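Local coordinates for protein DUTPase (Staphylococcus phage 11, PDB 4GV8) that hydrolyses dUTP to dUMP and pyrophosphate as a homotrimeric, jelly-roll, moonlighting enzyme of a staphylococcal phage, at residues L37-A43 against N91-I97; L5-S11 against D48-I53. All blocks are in the same frame, centred on the assembly; numbering follows the deposited sequence.

Contact 1. Residues L37-A43 against N91-I97; sequences LEPQEKA and NIKNDAI. With MG (magnesium ion), chain H.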
loop_
_atom_site.group_PDB
_atom_site.type_symbol
_atom_site.label_atom_id
_atom_site.label_comp_id
_atom_site.label_asym_id
_atom_site.label_seq_id
_atom_site.Cartn_x
_atom_site.Cartn_y
_atom_site.Cartn_z
ATOM N N LEU B 37 3.068 20.866 2.704
ATOM C CA LEU B 37 2.526 19.789 3.523
ATOM C C LEU B 37 3.460 19.539 4.730
ATOM O O LEU B 37 4.586 19.038 4.591
ATOM C CB LEU B 37 2.336 18.528 2.657
ATOM C CG LEU B 37 1.289 17.479 3.100
ATOM C CD1 LEU B 37 -0.122 18.113 3.123
ATOM C CD2 LEU B 37 1.353 16.257 2.168
ATOM N N GLU B 38 2.972 19.892 5.915
ATOM C CA GLU B 38 3.772 19.841 7.131
ATOM C C GLU B 38 3.567 18.483 7.821
ATOM O O GLU B 38 2.640 17.743 7.480
ATOM C CB GLU B 38 3.369 21.020 8.028
ATOM C CG GLU B 38 3.510 22.373 7.320
ATOM C CD GLU B 38 4.143 23.484 8.166
ATOM O OE1 GLU B 38 4.337 23.291 9.386
ATOM O OE2 GLU B 38 4.453 24.566 7.575
ATOM N N PRO B 39 4.446 18.130 8.775
ATOM C CA PRO B 39 4.322 16.822 9.427
ATOM C C PRO B 39 2.916 16.511 9.901
ATOM O O PRO B 39 2.208 17.363 10.513
ATOM C CB PRO B 39 5.286 16.911 10.599
ATOM C CG PRO B 39 6.322 17.908 10.157
ATOM C CD PRO B 39 5.633 18.872 9.253
ATOM N N GLN B 40 2.520 15.295 9.545
ATOM C CA GLN B 40 1.257 14.683 9.891
ATOM C C GLN B 40 0.070 15.167 9.041
ATOM O O GLN B 40 -1.023 14.642 9.213
ATOM C CB GLN B 40 1.007 14.774 11.398
ATOM C CG GLN B 40 1.925 13.873 12.206
ATOM C CD GLN B 40 1.875 12.447 11.682
ATOM O OE1 GLN B 40 0.870 11.767 11.833
ATOM N NE2 GLN B 40 2.964 11.990 11.054
ATOM N N GLU B 41 0.304 16.113 8.123
ATOM C CA GLU B 41 -0.767 16.653 7.221
ATOM C C GLU B 41 -1.106 15.752 6.046
ATOM O O GLU B 41 -0.255 15.021 5.546
ATOM C CB GLU B 41 -0.416 18.068 6.710
ATOM C CG GLU B 41 -0.362 19.057 7.886
ATOM C CD GLU B 41 -0.215 20.500 7.478
ATOM O OE1 GLU B 41 0.252 20.749 6.358
ATOM O OE2 GLU B 41 -0.498 21.395 8.323
ATOM N N LYS B 42 -2.369 15.825 5.633
ATOM C CA LYS B 42 -2.956 14.999 4.568
ATOM C C LYS B 42 -3.550 15.941 3.500
ATOM O O LYS B 42 -4.033 17.001 3.804
ATOM C CB LYS B 42 -4.060 14.085 5.131
ATOM C CG LYS B 42 -3.532 12.999 6.073
ATOM C CD LYS B 42 -4.627 12.302 6.833
ATOM C CE LYS B 42 -5.668 11.708 5.881
ATOM N NZ LYS B 42 -5.159 10.508 5.139
ATOM N N ALA B 43 -3.436 15.536 2.247
ATOM C CA ALA B 43 -4.032 16.229 1.121
ATOM C C ALA B 43 -4.291 15.221 -0.011
ATOM O O ALA B 43 -3.727 14.080 -0.047
ATOM C CB ALA B 43 -3.075 17.315 0.613
ATOM N N ASN B 91 -3.512 10.710 -3.173
ATOM C CA ASN B 91 -3.867 10.599 -1.767
ATOM C C ASN B 91 -2.592 10.481 -0.910
ATOM O O ASN B 91 -2.021 9.393 -0.800
ATOM C CB ASN B 91 -4.743 9.341 -1.634
ATOM C CG ASN B 91 -5.495 9.229 -0.308
ATOM O OD1 ASN B 91 -5.318 10.026 0.624
ATOM N ND2 ASN B 91 -6.355 8.200 -0.223
ATOM N N ILE B 92 -2.188 11.600 -0.294
ATOM C CA ILE B 92 -0.856 11.812 0.337
ATOM C C ILE B 92 -0.973 12.229 1.799
ATOM O O ILE B 92 -1.985 12.788 2.197
ATOM C CB ILE B 92 -0.001 12.779 -0.510
ATOM C CG1 ILE B 92 1.479 12.447 -0.407
ATOM C CG2 ILE B 92 -0.267 14.269 -0.237
ATOM C CD1 ILE B 92 2.245 13.057 -1.551
ATOM N N LYS B 93 0.020 11.820 2.605
ATOM C CA LYS B 93 0.239 12.231 3.974
ATOM C C LYS B 93 1.749 12.520 4.129
ATOM O O LYS B 93 2.600 11.786 3.593
ATOM C CB LYS B 93 -0.147 11.121 4.957
ATOM C CG LYS B 93 0.182 11.484 6.398
ATOM C CD LYS B 93 -0.403 10.508 7.378
ATOM C CE LYS B 93 -0.104 10.927 8.808
ATOM N NZ LYS B 93 -0.384 9.909 9.860
ATOM N N ASN B 94 2.091 13.573 4.857
ATOM C CA ASN B 94 3.444 13.709 5.377
ATOM C C ASN B 94 3.445 12.983 6.702
ATOM O O ASN B 94 2.864 13.496 7.685
ATOM C CB ASN B 94 3.802 15.189 5.517
ATOM C CG ASN B 94 5.219 15.415 6.013
ATOM O OD1 ASN B 94 5.860 14.469 6.427
ATOM N ND2 ASN B 94 5.669 16.711 6.071
ATOM N N ASP B 95 4.041 11.777 6.733
ATOM C CA ASP B 95 4.062 10.966 7.967
ATOM C C ASP B 95 5.278 11.236 8.917
ATOM O O ASP B 95 5.524 10.470 9.884
ATOM C CB ASP B 95 3.933 9.460 7.683
ATOM C CG ASP B 95 3.401 8.737 8.872
ATOM O OD1 ASP B 95 2.651 9.398 9.639
ATOM O OD2 ASP B 95 3.714 7.568 9.093
ATOM N N ALA B 96 6.017 12.326 8.666
ATOM C CA ALA B 96 7.014 12.802 9.653
ATOM C C ALA B 96 6.292 13.223 10.924
ATOM O O ALA B 96 5.108 13.636 10.896
ATOM C CB ALA B 96 7.890 13.944 9.122
ATOM N N ILE B 97 6.980 13.012 12.052
ATOM C CA ILE B 97 6.483 13.378 13.373
ATOM C C ILE B 97 6.657 14.902 13.510
ATOM O O ILE B 97 7.619 15.488 12.988
ATOM C CB ILE B 97 7.220 12.618 14.533
ATOM C CG1 ILE B 97 6.830 11.147 14.565
ATOM C CG2 ILE B 97 6.876 13.214 15.897
ATOM C CD1 ILE B 97 5.342 10.898 14.584
HETATM MG MG MG H . 2.705 7.308 11.320
HETATM O O HOH W 1 1.377 9.045 12.526
HETATM O O HOH W 2 -4.500 11.689 2.784
HETATM O O HOH W 3 4.369 8.972 11.893
HETATM O O HOH W 4 3.244 6.622 13.727
#

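Contact 2. Residues L5-S11 against D48-I53; sequences LQVRLLS and DVAVSI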
loop_
_atom_site.group_PDB
_atom_site.type_symbol
_atom_site.label_atom_id
_atom_site.label_comp_id
_atom_site.label_asym_id
_atom_site.label_seq_id
_atom_site.Cartn_x
_atom_site.Cartn_y
_atom_site.Cartn_z
ATOM N N LEU B 5 -4.712 4.212 -24.733
ATOM C CA LEU B 5 -5.439 4.761 -23.576
ATOM C C LEU B 5 -5.719 6.267 -23.782
ATOM O O LEU B 5 -4.805 7.073 -23.983
ATOM C CB LEU B 5 -4.662 4.525 -22.295
ATOM C CG LEU B 5 -5.233 5.111 -20.995
ATOM C CD1 LEU B 5 -6.606 4.530 -20.637
ATOM C CD2 LEU B 5 -4.179 4.890 -19.920
ATOM N N GLN B 6 -7.000 6.633 -23.765
ATOM C CA GLN B 6 -7.376 8.043 -23.842
ATOM C C GLN B 6 -7.049 8.793 -22.566
ATOM O O GLN B 6 -7.382 8.332 -21.451
ATOM C CB GLN B 6 -8.868 8.190 -24.111
ATOM C CG GLN B 6 -9.306 7.675 -25.468
ATOM C CD GLN B 6 -10.795 7.888 -25.641
ATOM O OE1 GLN B 6 -11.230 8.863 -26.247
ATOM N NE2 GLN B 6 -11.579 7.010 -25.055
ATOM N N VAL B 7 -6.425 9.956 -22.737
ATOM C CA VAL B 7 -6.099 10.866 -21.649
ATOM C C VAL B 7 -6.651 12.262 -21.979
ATOM O O VAL B 7 -6.440 12.783 -23.074
ATOM C CB VAL B 7 -4.560 10.943 -21.438
ATOM C CG1 VAL B 7 -4.216 11.856 -20.264
ATOM C CG2 VAL B 7 -3.946 9.542 -21.286
ATOM N N ARG B 8 -7.357 12.869 -21.024
ATOM C CA ARG B 8 -7.724 14.301 -21.097
ATOM C C ARG B 8 -6.897 15.107 -20.112
ATOM O O ARG B 8 -6.824 14.732 -18.945
ATOM C CB ARG B 8 -9.216 14.525 -20.761
ATOM C CG ARG B 8 -10.147 14.247 -21.907
ATOM C CD ARG B 8 -11.616 14.386 -21.569
ATOM N NE ARG B 8 -11.920 15.638 -20.893
ATOM C CZ ARG B 8 -12.593 15.732 -19.747
ATOM N NH1 ARG B 8 -13.095 14.650 -19.107
ATOM N NH2 ARG B 8 -12.773 16.915 -19.228
ATOM N N LEU B 9 -6.275 16.199 -20.584
ATOM C CA LEU B 9 -5.643 17.175 -19.735
ATOM C C LEU B 9 -6.722 18.196 -19.368
ATOM O O LEU B 9 -7.449 18.671 -20.243
ATOM C CB LEU B 9 -4.421 17.783 -20.441
ATOM C CG LEU B 9 -3.322 16.818 -20.932
ATOM C CD1 LEU B 9 -2.124 17.619 -21.434
ATOM C CD2 LEU B 9 -2.856 15.836 -19.839
ATOM N N LEU B 10 -6.879 18.494 -18.080
ATOM C CA LEU B 10 -8.052 19.304 -17.608
ATOM C C LEU B 10 -7.695 20.747 -17.306
ATOM O O LEU B 10 -8.569 21.589 -17.053
ATOM C CB LEU B 10 -8.765 18.659 -16.405
ATOM C CG LEU B 10 -9.129 17.142 -16.592
ATOM C CD1 LEU B 10 -9.478 16.460 -15.245
ATOM C CD2 LEU B 10 -10.221 16.934 -17.649
ATOM N N SER B 11 -6.412 21.058 -17.350
ATOM C CA SER B 11 -5.984 22.441 -17.262
ATOM C C SER B 11 -4.651 22.646 -17.954
ATOM O O SER B 11 -4.032 21.692 -18.470
ATOM C CB SER B 11 -5.914 22.914 -15.796
ATOM O OG SER B 11 -4.787 22.370 -15.135
ATOM N N ASP B 48 -4.755 17.178 -12.473
ATOM C CA ASP B 48 -5.537 17.720 -13.605
ATOM C C ASP B 48 -5.485 16.811 -14.863
ATOM O O ASP B 48 -5.405 17.253 -16.020
ATOM C CB ASP B 48 -5.130 19.193 -13.900
ATOM C CG ASP B 48 -5.589 20.150 -12.823
ATOM O OD1 ASP B 48 -6.374 19.770 -11.912
ATOM O OD2 ASP B 48 -5.215 21.317 -12.890
ATOM N N VAL B 49 -5.585 15.519 -14.625
ATOM C CA VAL B 49 -5.582 14.536 -15.715
ATOM C C VAL B 49 -6.775 13.596 -15.483
ATOM O O VAL B 49 -6.990 13.153 -14.355
ATOM C CB VAL B 49 -4.225 13.787 -15.787
ATOM C CG1 VAL B 49 -4.289 12.583 -16.719
ATOM C CG2 VAL B 49 -3.110 14.751 -16.188
ATOM N N ALA B 50 -7.578 13.357 -16.528
ATOM C CA ALA B 50 -8.541 12.240 -16.555
ATOM C C ALA B 50 -8.061 11.171 -17.584
ATOM O O ALA B 50 -7.417 11.471 -18.591
ATOM C CB ALA B 50 -9.962 12.714 -16.865
ATOM N N VAL B 51 -8.329 9.904 -17.275
ATOM C CA VAL B 51 -8.056 8.812 -18.211
ATOM C C VAL B 51 -9.390 8.066 -18.392
ATOM O O VAL B 51 -10.316 8.254 -17.591
ATOM C CB VAL B 51 -6.908 7.884 -17.698
ATOM C CG1 VAL B 51 -5.574 8.652 -17.585
ATOM C CG2 VAL B 51 -7.301 7.233 -16.364
ATOM N N SER B 52 -9.505 7.261 -19.447
ATOM C CA SER B 52 -10.618 6.333 -19.626
ATOM C C SER B 52 -10.060 4.901 -19.728
ATOM O O SER B 52 -9.726 4.415 -20.823
ATOM C CB SER B 52 -11.444 6.651 -20.873
ATOM O OG SER B 52 -12.639 5.898 -20.877
ATOM N N ILE B 53 -9.949 4.254 -18.574
ATOM C CA ILE B 53 -9.519 2.854 -18.482
ATOM C C ILE B 53 -10.685 1.996 -18.973
ATOM O O ILE B 53 -11.862 2.179 -18.562
ATOM C CB ILE B 53 -9.118 2.488 -17.024
ATOM C CG1 ILE B 53 -7.886 3.341 -16.619
ATOM C CG2 ILE B 53 -8.820 0.975 -16.829
ATOM C CD1 ILE B 53 -7.652 3.419 -15.130
HETATM O O HOH W 5 -9.457 4.988 -23.248
#

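Contact 1. Residues L37-A43 against N91-I97
Q40 and D95 meet with their amide and carboxylate planes turned 50° apart. CB of Q40 leaves away from 91-97, and the bend at chi2 (-52°) brings the amide back to it. Both N-H bonds of NE2 are spent: Q40 NE2 gives one to D95 OD1 at 3.0 Å and the other, almost straight, to A96 O at 2.7 Å. Both acceptors lie in the amide plane, though each is approached from above its own plane. K93, extended beyond CG, crosses Q40 and brings NZ within 3.0 Å of Q40 OE1; the same NZ forms a salt bridge to D95 OD1, arriving on the carboxylate face opposite Q40 NE2. D95 OD2 binds the magnesium ion at 2.5 Å. On the strand side of this cluster N94 packs against the type II turn E38–E41, its ND2 bonded to L37 O at 3.0 Å and also to G124 O, while its OD1 closes an Asx turn on A96 N. A43–I92 is a hydrogen-bonded pair, bonded in both directions, and K42–K93 the non-hydrogen-bonded pair beside it; L37 CD2 packs on I92 CG2 at 3.5 Å. D95 of the second and third subunits binds the same magnesium, and K93 NZ also bridges to D95 of the second subunit. Metal and lysines would offset the gathered carboxylates, and Q40 NE2 and K93 NZ probably limit how D95 can turn.

Contact 2. Residues L5-S11 against D48-I53
S11 and D48 make the shortest polar contact between the two segments: S11 OG donates to D48 OD2 at 2.5 Å, reaching the carboxylate on its anti side and 29° out of its plane. The serine torsion (chi1 74°) sets OG between the backbone N and the carbonyl carbon, facing the aspartate. The other carboxylate oxygen, D48 OD1, is taken by N87 ND2, so both ends of the group are held. From here the backbone ladder runs inward: L10 N to D48 O at 2.8 Å, then the hydrogen-bonded pair R8–A50, whose R8 N to A50 O bond measures 2.8 Å, with A50 N returning a bond to R8 O. Beyond it S52 N donates to Q6 O, and a water joins Q6 N to S52 O. The side chains divide between two faces. On one, V7 crosses V49 with CG1 to CG1 at 3.6 Å and lies alongside V51, while L9 CD2 rests on V49 CG2 at 3.8 Å; M16 packs against V7 and L9. On the R8–A50 face, A50 CB is met by CD1 of L10, from the loop just past the strand, at 4.1 Å, and L10 CD2 sits over one face of the R8 guanidinium, offset toward its rim. The ribbon is thus polar at both ends and aliphatic on its V7–V49–V51–L9 face. D48, gripped by S11 and N87, links one end to a residue of the nucleotide pocket, while L5, Q6 and V7 extend the sheet, in parallel, into the third subunit.

In the fold
From the N terminus the chain first lays down 5-11, passes through the strands 18-19, 26-30 and 35-37, and turns into 37-43. Strand 42-46 leads almost at once into 49-52, which returns to the N-terminal strand and closes contact 2 across 36 intervening residues. Contact 1 is closed later, when strand 89-94 comes alongside 42-46 after the helix 65-70 and the strand 73-80. The two loops therefore cross. Contact 1 fixes the outermost strand, within this chain, of the seven-stranded sheet near the magnesium, whereas contact 2 builds a sheet two-stranded within the chain that continues into the third subunit. Their centres lie 26 Å apart on opposite sides of the chain's centre, yet both touch that subunit.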